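Ribosome inactivating type 1 protein (Iris hollandica, PDB 3MVG) belongs to the plant ribosome-inactivating proteins as a type 1 member, that is, one without the lectin chain found in type 2 relatives. Local coordinates at residues N70-A75 against T162-A167; A110-N113 against S117-E120; E169-N174 against D186-R191. All blocks are in the same frame, centred on the assembly; numbering follows the deposited sequence.

Contact 1. Residues N70-A75 against T162-A167; sequences NAYVVA and TARFRA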
loop_
_atom_site.group_PDB
_atom_site.type_symbol
_atom_site.label_atom_id
_atom_site.label_comp_id
_atom_site.label_asym_id
_atom_site.label_seq_id
_atom_site.Cartn_x
_atom_site.Cartn_y
_atom_site.Cartn_z
ATOM N N ASN A 70 21.573 6.035 4.061
ATOM C CA ASN A 70 20.334 6.751 4.340
ATOM C C ASN A 70 19.294 6.676 3.222
ATOM O O ASN A 70 18.236 7.306 3.307
ATOM C CB ASN A 70 20.614 8.207 4.756
ATOM C CG ASN A 70 21.214 9.036 3.640
ATOM O OD1 ASN A 70 21.466 8.544 2.538
ATOM N ND2 ASN A 70 21.433 10.319 3.921
ATOM N N ALA A 71 19.598 5.894 2.186
ATOM C CA ALA A 71 18.717 5.714 1.016
ATOM C C ALA A 71 18.441 7.012 0.259
ATOM O O ALA A 71 17.458 7.105 -0.478
ATOM C CB ALA A 71 17.401 5.031 1.415
ATOM N N TYR A 72 19.318 7.999 0.411
ATOM C CA TYR A 72 19.069 9.335 -0.122
ATOM C C TYR A 72 19.999 9.700 -1.279
ATOM O O TYR A 72 21.111 9.200 -1.399
ATOM C CB TYR A 72 19.212 10.372 0.993
ATOM C CG TYR A 72 18.359 11.611 0.824
ATOM C CD1 TYR A 72 18.920 12.826 0.417
ATOM C CD2 TYR A 72 16.995 11.569 1.091
ATOM C CE1 TYR A 72 18.137 13.976 0.293
ATOM C CE2 TYR A 72 16.205 12.705 0.986
ATOM C CZ TYR A 72 16.782 13.901 0.579
ATOM O OH TYR A 72 15.987 15.020 0.460
ATOM N N VAL A 73 19.523 10.608 -2.122
ATOM C CA VAL A 73 20.260 11.045 -3.308
ATOM C C VAL A 73 21.436 11.939 -2.921
ATOM O O VAL A 73 21.258 12.868 -2.129
ATOM C CB VAL A 73 19.316 11.798 -4.282
ATOM C CG1 VAL A 73 20.083 12.377 -5.457
ATOM C CG2 VAL A 73 18.216 10.876 -4.789
ATOM N N VAL A 74 22.618 11.662 -3.482
ATOM C CA VAL A 74 23.807 12.500 -3.271
ATOM C C VAL A 74 24.322 13.142 -4.566
ATOM O O VAL A 74 25.093 14.109 -4.531
ATOM C CB VAL A 74 24.973 11.723 -2.589
ATOM C CG1 VAL A 74 24.532 11.153 -1.231
ATOM C CG2 VAL A 74 25.525 10.619 -3.500
ATOM N N ALA A 75 23.879 12.620 -5.707
ATOM C CA ALA A 75 24.374 13.052 -7.011
ATOM C C ALA A 75 23.504 12.441 -8.084
ATOM O O ALA A 75 22.701 11.548 -7.807
ATOM C CB ALA A 75 25.814 12.608 -7.197
ATOM N N THR A 162 9.520 6.782 -0.977
ATOM C CA THR A 162 8.723 5.568 -1.166
ATOM C C THR A 162 9.498 4.302 -0.759
ATOM O O THR A 162 8.904 3.358 -0.237
ATOM C CB THR A 162 8.244 5.453 -2.611
ATOM O OG1 THR A 162 9.383 5.596 -3.456
ATOM C CG2 THR A 162 7.209 6.535 -2.947
ATOM N N ALA A 163 10.812 4.281 -0.987
ATOM C CA ALA A 163 11.624 3.167 -0.479
ATOM C C ALA A 163 11.549 3.127 1.059
ATOM O O ALA A 163 11.434 2.062 1.651
ATOM C CB ALA A 163 13.077 3.299 -0.925
ATOM N N ARG A 164 11.608 4.298 1.699
ATOM C CA ARG A 164 11.567 4.395 3.164
ATOM C C ARG A 164 10.193 4.078 3.740
ATOM O O ARG A 164 10.104 3.507 4.830
ATOM C CB ARG A 164 11.980 5.790 3.614
ATOM C CG ARG A 164 13.441 6.121 3.407
ATOM C CD ARG A 164 13.630 7.585 3.709
ATOM N NE ARG A 164 15.022 8.011 3.660
ATOM C CZ ARG A 164 15.415 9.267 3.853
ATOM N NH1 ARG A 164 14.525 10.218 4.092
ATOM N NH2 ARG A 164 16.700 9.565 3.809
ATOM N N PHE A 165 9.131 4.457 3.026
ATOM C CA PHE A 165 7.764 4.346 3.551
ATOM C C PHE A 165 6.808 3.740 2.544
ATOM O O PHE A 165 6.452 4.378 1.533
ATOM C CB PHE A 165 7.199 5.712 3.943
ATOM C CG PHE A 165 7.883 6.351 5.108
ATOM C CD1 PHE A 165 7.598 5.943 6.408
ATOM C CD2 PHE A 165 8.791 7.374 4.912
ATOM C CE1 PHE A 165 8.225 6.544 7.500
ATOM C CE2 PHE A 165 9.412 7.981 5.995
ATOM C CZ PHE A 165 9.125 7.568 7.286
ATOM N N ARG A 166 6.337 2.536 2.839
ATOM C CA ARG A 166 5.333 1.894 2.000
ATOM C C ARG A 166 4.022 2.673 1.977
ATOM O O ARG A 166 3.251 2.542 1.019
ATOM C CB ARG A 166 5.116 0.441 2.424
ATOM C CG ARG A 166 6.346 -0.405 2.190
ATOM C CD ARG A 166 6.245 -1.762 2.842
ATOM N NE ARG A 166 7.503 -2.494 2.750
ATOM C CZ ARG A 166 7.890 -3.225 1.705
ATOM N NH1 ARG A 166 7.098 -3.371 0.642
ATOM N NH2 ARG A 166 9.080 -3.802 1.735
ATOM N N ALA A 167 3.763 3.489 2.997
ATOM C CA ALA A 167 2.562 4.330 2.981
ATOM C C ALA A 167 2.624 5.349 1.851
ATOM O O ALA A 167 1.592 5.698 1.269
ATOM C CB ALA A 167 2.362 5.028 4.307
#
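Arg164 reaches from the last turn of helix 146-164 to the carbonyl oxygen of Asn70, in the loop leading into strand 72-78. Its chain is extended from CG to NE, which spans the gap between the two backbones. The main hydrogen bond runs from Arg164 NH2 to Asn70 O, 2.8 Å long and nearly straight (166° at the hydrogen). The acceptor lies in the guanidinium plane, while the donor sits slightly off the carbonyl plane. Arg164 NE adds a weak, more bent bond to the same oxygen at 3.3 Å. On the loop side, Asn70 OD1 takes the backbone N of Tyr72 at 3.1 Å, closing an Asx turn next to the G1 bulge formed by Ala71 and Tyr72 facing Asn67.

Beside these bonds, Tyr72 CD2 comes within 3.4 Å of Arg164 NH2, an oblique approach with ring and guanidinium planes 24° apart, and Ala71 CB lies 4.4 Å from Arg164 NE.

Outside the two segments, Tyr72 OH bonds to Gly106 O. Trp201 makes a cation-pi contact with Arg164, and a glycerol, probably from the crystallisation liquor, bonds to NH2.

Chemically, the guanidinium makes one strong and one weak bond to the same carbonyl along one edge. That should limit rotation of the group, fixing its attitude beside Tyr72 and at the place where the glycerol binds.

Contact 2. Residues A110-N113 against S117-E120; sequences ALQN and SNRE. Unlike the reference sequence in segment 117-120: Ser117 (reference Gln).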
loop_
_atom_site.group_PDB
_atom_site.type_symbol
_atom_site.label_atom_id
_atom_site.label_comp_id
_atom_site.label_asym_id
_atom_site.label_seq_id
_atom_site.Cartn_x
_atom_site.Cartn_y
_atom_site.Cartn_z
ATOM N N ALA A 110 16.550 23.456 1.433
ATOM C CA ALA A 110 17.395 23.954 0.347
ATOM C C ALA A 110 16.733 23.742 -1.015
ATOM O O ALA A 110 16.708 24.647 -1.850
ATOM C CB ALA A 110 18.743 23.279 0.374
ATOM N N LEU A 111 16.198 22.544 -1.247
ATOM C CA LEU A 111 15.574 22.249 -2.540
ATOM C C LEU A 111 14.383 23.153 -2.819
ATOM O O LEU A 111 14.238 23.666 -3.929
ATOM C CB LEU A 111 15.145 20.783 -2.619
ATOM C CG LEU A 111 16.258 19.741 -2.653
ATOM C CD1 LEU A 111 15.663 18.362 -2.390
ATOM C CD2 LEU A 111 16.990 19.764 -3.984
ATOM N N GLN A 112 13.527 23.334 -1.814
ATOM C CA GLN A 112 12.334 24.169 -1.971
ATOM C C GLN A 112 12.667 25.642 -2.192
ATOM O O GLN A 112 11.983 26.333 -2.948
ATOM C CB GLN A 112 11.372 23.975 -0.798
ATOM C CG GLN A 112 10.731 22.590 -0.866
ATOM C CD GLN A 112 9.936 22.177 0.363
ATOM O OE1 GLN A 112 9.156 21.236 0.294
ATOM N NE2 GLN A 112 10.145 22.850 1.492
ATOM N N ASN A 113 13.728 26.108 -1.545
ATOM C CA ASN A 113 14.205 27.461 -1.780
ATOM C C ASN A 113 14.641 27.653 -3.232
ATOM O O ASN A 113 14.233 28.617 -3.884
ATOM C CB ASN A 113 15.351 27.800 -0.831
ATOM C CG ASN A 113 15.896 29.194 -1.057
ATOM O OD1 ASN A 113 15.216 30.190 -0.792
ATOM N ND2 ASN A 113 17.119 29.274 -1.560
ATOM N N SER A 117 9.279 26.682 -4.741
ATOM C CA SER A 117 8.033 25.949 -4.601
ATOM C C SER A 117 8.145 24.979 -3.437
ATOM O O SER A 117 9.123 24.237 -3.340
ATOM C CB SER A 117 7.749 25.165 -5.885
ATOM O OG SER A 117 8.063 25.941 -7.030
ATOM N N ASN A 118 7.155 24.991 -2.550
ATOM C CA ASN A 118 7.059 23.959 -1.538
ATOM C C ASN A 118 6.535 22.675 -2.176
ATOM O O ASN A 118 5.738 22.719 -3.112
ATOM C CB ASN A 118 6.154 24.467 -0.420
ATOM C CG ASN A 118 5.394 23.379 0.263
ATOM O OD1 ASN A 118 5.959 22.535 0.950
ATOM N ND2 ASN A 118 4.084 23.417 0.112
ATOM N N ARG A 119 6.987 21.527 -1.680
ATOM C CA ARG A 119 6.580 20.267 -2.298
ATOM C C ARG A 119 5.094 19.931 -2.116
ATOM O O ARG A 119 4.558 19.100 -2.852
ATOM C CB ARG A 119 7.501 19.119 -1.894
ATOM C CG ARG A 119 7.391 18.640 -0.468
ATOM C CD ARG A 119 8.637 17.848 -0.156
ATOM N NE ARG A 119 8.660 17.210 1.156
ATOM C CZ ARG A 119 8.985 17.820 2.293
ATOM N NH1 ARG A 119 9.012 17.121 3.417
ATOM N NH2 ARG A 119 9.261 19.117 2.320
ATOM N N GLU A 120 4.415 20.612 -1.192
ATOM C CA GLU A 120 2.955 20.512 -1.089
ATOM C C GLU A 120 2.268 20.956 -2.378
ATOM O O GLU A 120 1.112 20.612 -2.613
ATOM C CB GLU A 120 2.415 21.344 0.084
ATOM C CG GLU A 120 2.603 20.719 1.451
ATOM C CD GLU A 120 2.138 21.608 2.593
ATOM O OE1 GLU A 120 1.021 22.166 2.515
ATOM O OE2 GLU A 120 2.891 21.730 3.581
HETATM O O HOH W 1 8.679 21.798 3.924
#
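Gln112 of helix 108-115 sends its side chain across to Arg119, and its OE1 is the centre of the tight part of this contact. Two donors of one residue grip that oxygen: the backbone N of Arg119 at 2.9 Å and, at the same 2.9 Å, Arg119 NH2. Both bonds are fairly straight at the hydrogen, 163° and 159°, yet each donor stands well out of the Gln112 carboxamide plane, and they come from opposite faces of it. Arg119 can offer both because its CG sits between backbone N and carbonyl carbon (chi1 71°) and the chain then runs extended past OE1, with CG 3.2 Å from Gln112 OE1. The guanidinium meets the oxygen with its edge. Nearer the backbone, Gln112 CB and CG rest on Ser117 O, each 3.4 Å away, and Ser117 N returns a longer bond of 3.3 Å to Gln112 O, where the chain leaves the helix.

The other side is looser. Gln112 NE2 gives its bond to a water at 3.0 Å, which Arg119 NH2 also reaches, but weakly. Ser117, which differs from the reference sequence, turns its CB away from the helix. Beyond the contact Arg119 NH1 is held by Gln198, and Tyr108 makes a cation-pi contact with the guanidinium.

The Gln112 side chain thus ties the C-terminal part of helix 108-115 to the loop that precedes helix 126-138. Its carbonyl half is fixed by protein and its NH2 half bonds to a water; OE1, facing the positive charge of the guanidinium, is probably polarised towards it.

Contact 3. Residues E169-N174 against D186-R191; sequences EQRVTN and DNFRPR. Unlike the reference sequence in segment 186-191: Arg191 (reference Ser).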
loop_
_atom_site.group_PDB
_atom_site.type_symbol
_atom_site.label_atom_id
_atom_site.label_comp_id
_atom_site.label_asym_id
_atom_site.label_seq_id
_atom_site.Cartn_x
_atom_site.Cartn_y
_atom_site.Cartn_z
ATOM N N GLU A 169 4.598 4.855 -1.001
ATOM C CA GLU A 169 4.455 3.966 -2.153
ATOM C C GLU A 169 2.981 3.734 -2.497
ATOM O O GLU A 169 2.587 3.804 -3.664
ATOM C CB GLU A 169 5.135 2.631 -1.870
ATOM C CG GLU A 169 4.942 1.627 -2.980
ATOM C CD GLU A 169 5.566 0.288 -2.683
ATOM O OE1 GLU A 169 5.546 -0.585 -3.571
ATOM O OE2 GLU A 169 6.098 0.097 -1.569
ATOM N N GLN A 170 2.170 3.459 -1.480
ATOM C CA GLN A 170 0.738 3.195 -1.651
ATOM C C GLN A 170 0.008 4.321 -2.386
ATOM O O GLN A 170 -0.841 4.059 -3.259
ATOM C CB GLN A 170 0.096 2.969 -0.280
ATOM C CG GLN A 170 -1.402 2.894 -0.303
ATOM C CD GLN A 170 -1.890 1.500 -0.521
ATOM O OE1 GLN A 170 -1.622 0.875 -1.548
ATOM N NE2 GLN A 170 -2.600 0.990 0.454
ATOM N N ARG A 171 0.329 5.562 -2.022
ATOM C CA ARG A 171 -0.254 6.736 -2.668
ATOM C C ARG A 171 0.022 6.688 -4.168
ATOM O O ARG A 171 -0.869 6.951 -4.981
ATOM C CB ARG A 171 0.317 8.032 -2.081
ATOM C CG ARG A 171 0.238 8.158 -0.565
ATOM C CD ARG A 171 -1.144 7.814 -0.055
ATOM N NE ARG A 171 -1.435 8.434 1.237
ATOM C CZ ARG A 171 -1.265 7.839 2.412
ATOM N NH1 ARG A 171 -0.786 6.604 2.475
ATOM N NH2 ARG A 171 -1.571 8.485 3.531
ATOM N N VAL A 172 1.258 6.343 -4.523
ATOM C CA VAL A 172 1.679 6.257 -5.918
ATOM C C VAL A 172 0.944 5.127 -6.634
ATOM O O VAL A 172 0.351 5.335 -7.696
ATOM C CB VAL A 172 3.218 6.079 -6.039
ATOM C CG1 VAL A 172 3.642 6.037 -7.497
ATOM C CG2 VAL A 172 3.936 7.213 -5.330
ATOM N N THR A 173 0.947 3.928 -6.067
ATOM C CA THR A 173 0.313 2.813 -6.772
ATOM C C THR A 173 -1.205 2.972 -6.863
ATOM O O THR A 173 -1.796 2.524 -7.844
ATOM C CB THR A 173 0.714 1.446 -6.203
ATOM O OG1 THR A 173 0.334 1.386 -4.836
ATOM C CG2 THR A 173 2.224 1.239 -6.312
ATOM N N ASN A 174 -1.823 3.654 -5.904
ATOM C CA ASN A 174 -3.261 3.954 -5.994
ATOM C C ASN A 174 -3.616 4.859 -7.174
ATOM O O ASN A 174 -4.787 5.014 -7.531
ATOM C CB ASN A 174 -3.738 4.641 -4.723
ATOM C CG ASN A 174 -3.813 3.706 -3.521
ATOM O OD1 ASN A 174 -3.658 2.494 -3.638
ATOM N ND2 ASN A 174 -4.026 4.289 -2.350
ATOM N N ASP A 186 -2.558 9.021 -12.739
ATOM C CA ASP A 186 -3.085 10.183 -12.038
ATOM C C ASP A 186 -2.044 10.773 -11.096
ATOM O O ASP A 186 -1.083 10.102 -10.720
ATOM C CB ASP A 186 -4.334 9.801 -11.244
ATOM C CG ASP A 186 -5.483 9.351 -12.126
ATOM O OD1 ASP A 186 -5.528 9.709 -13.324
ATOM O OD2 ASP A 186 -6.364 8.628 -11.605
ATOM N N ASN A 187 -2.258 12.024 -10.712
ATOM C CA ASN A 187 -1.356 12.747 -9.834
ATOM C C ASN A 187 -1.969 13.016 -8.481
ATOM O O ASN A 187 -3.194 13.076 -8.350
ATOM C CB ASN A 187 -0.978 14.077 -10.475
ATOM C CG ASN A 187 -0.076 13.904 -11.670
ATOM O OD1 ASN A 187 0.700 12.957 -11.741
ATOM N ND2 ASN A 187 -0.169 14.828 -12.612
ATOM N N PHE A 188 -1.111 13.165 -7.481
ATOM C CA PHE A 188 -1.516 13.695 -6.185
ATOM C C PHE A 188 -0.418 14.648 -5.732
ATOM O O PHE A 188 0.689 14.638 -6.279
ATOM C CB PHE A 188 -1.754 12.565 -5.166
ATOM C CG PHE A 188 -0.493 11.893 -4.684
ATOM C CD1 PHE A 188 0.068 10.853 -5.412
ATOM C CD2 PHE A 188 0.126 12.292 -3.499
ATOM C CE1 PHE A 188 1.239 10.230 -4.979
ATOM C CE2 PHE A 188 1.290 11.674 -3.060
ATOM C CZ PHE A 188 1.850 10.646 -3.801
ATOM N N ARG A 189 -0.730 15.478 -4.745
ATOM C CA ARG A 189 0.278 16.298 -4.091
ATOM C C ARG A 189 0.385 15.838 -2.648
ATOM O O ARG A 189 -0.643 15.557 -2.020
ATOM C CB ARG A 189 -0.084 17.776 -4.173
ATOM C CG ARG A 189 0.028 18.299 -5.585
ATOM C CD ARG A 189 -0.494 19.706 -5.716
ATOM N NE ARG A 189 -0.186 20.240 -7.039
ATOM C CZ ARG A 189 -0.275 21.523 -7.375
ATOM N NH1 ARG A 189 -0.656 22.427 -6.478
ATOM N NH2 ARG A 189 0.035 21.902 -8.605
ATOM N N PRO A 190 1.619 15.732 -2.119
ATOM C CA PRO A 190 1.780 15.172 -0.781
ATOM C C PRO A 190 1.104 16.042 0.260
ATOM O O PRO A 190 1.248 17.266 0.241
ATOM C CB PRO A 190 3.297 15.144 -0.584
ATOM C CG PRO A 190 3.814 16.202 -1.482
ATOM C CD PRO A 190 2.908 16.173 -2.683
ATOM N N ARG A 191 0.349 15.384 1.135
ATOM C CA ARG A 191 -0.407 16.035 2.189
ATOM C C ARG A 191 0.530 16.427 3.341
ATOM O O ARG A 191 1.689 16.002 3.381
ATOM C CB ARG A 191 -1.518 15.088 2.663
ATOM C CG ARG A 191 -0.984 13.822 3.306
ATOM C CD ARG A 191 -2.030 12.753 3.594
ATOM N NE ARG A 191 -2.194 11.815 2.488
ATOM C CZ ARG A 191 -3.158 11.883 1.575
ATOM N NH1 ARG A 191 -4.058 12.856 1.614
ATOM N NH2 ARG A 191 -3.215 10.990 0.609
#
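Arg171, on helix 166-173, and Phe188, in the loop after strand 184-185, bury the most surface here, with Arg191 next. The aliphatic root of Arg171 does the packing. Its CB sits over one face of the Phe188 ring, 3.9 Å from the centroid and 28° off the normal, a CH-pi contact whose nearest pair is Arg171 CB to Phe188 CZ at 3.5 Å. Next to it, Val172 CG2 touches Phe188 CE1 at 4.1 Å, crossing the ring side chain at about a right angle.

The polar end of Arg171 takes another course. Two conformers are deposited for this residue, so what follows holds for the one modelled here and is tentative. The chain bends at chi2 (-48°) and brings the guanidinium to that of Arg191, with Arg171 NE 3.2 Å from Arg191 NH2. Both atoms are donors, so no bond forms, and both groups carry positive charge; they meet edge near edge with the planes well inclined. The meeting would be expected to cost energy unless offset by other partners: in this conformer Arg171 NH2 bonds to a glycerol, probably from the crystallisation liquor, and NH1 makes a weak bond to Ala167 O. Arg191 differs from the reference sequence.

In the second subunit, Glu236 packs on Phe188 and Phe241 on Arg191. The arrangement is a helix lying against the irregular link that follows two short strands, with an aromatic side chain inserted at the helix flank and Arg191 as the N-cap residue of helix 192-199.

How the contacts relate
Read from the N terminus, the chain opens contact 1 at residues 70-75, passes into helix 108-115, and closes the short loop of contact 2 at 117-120, well before 162-167 closes contact 1; contact 2 is therefore nested. Contact 3 follows in series, opening at 169-174 and closing at 186-191. Contacts 1 and 3 share helix 166-173 and meet where Thr162 CG2 lies 4.1 Å from Val172 CG2. Contacts 2 and 3 meet as Arg119 O packs on Pro190 CG, 3.3 Å away. Contacts 1 and 2, with centres about 17 Å apart, do not touch. Together they join the loop between strands 61-67 and 72-78, the helices and the run-up to helix 192-199.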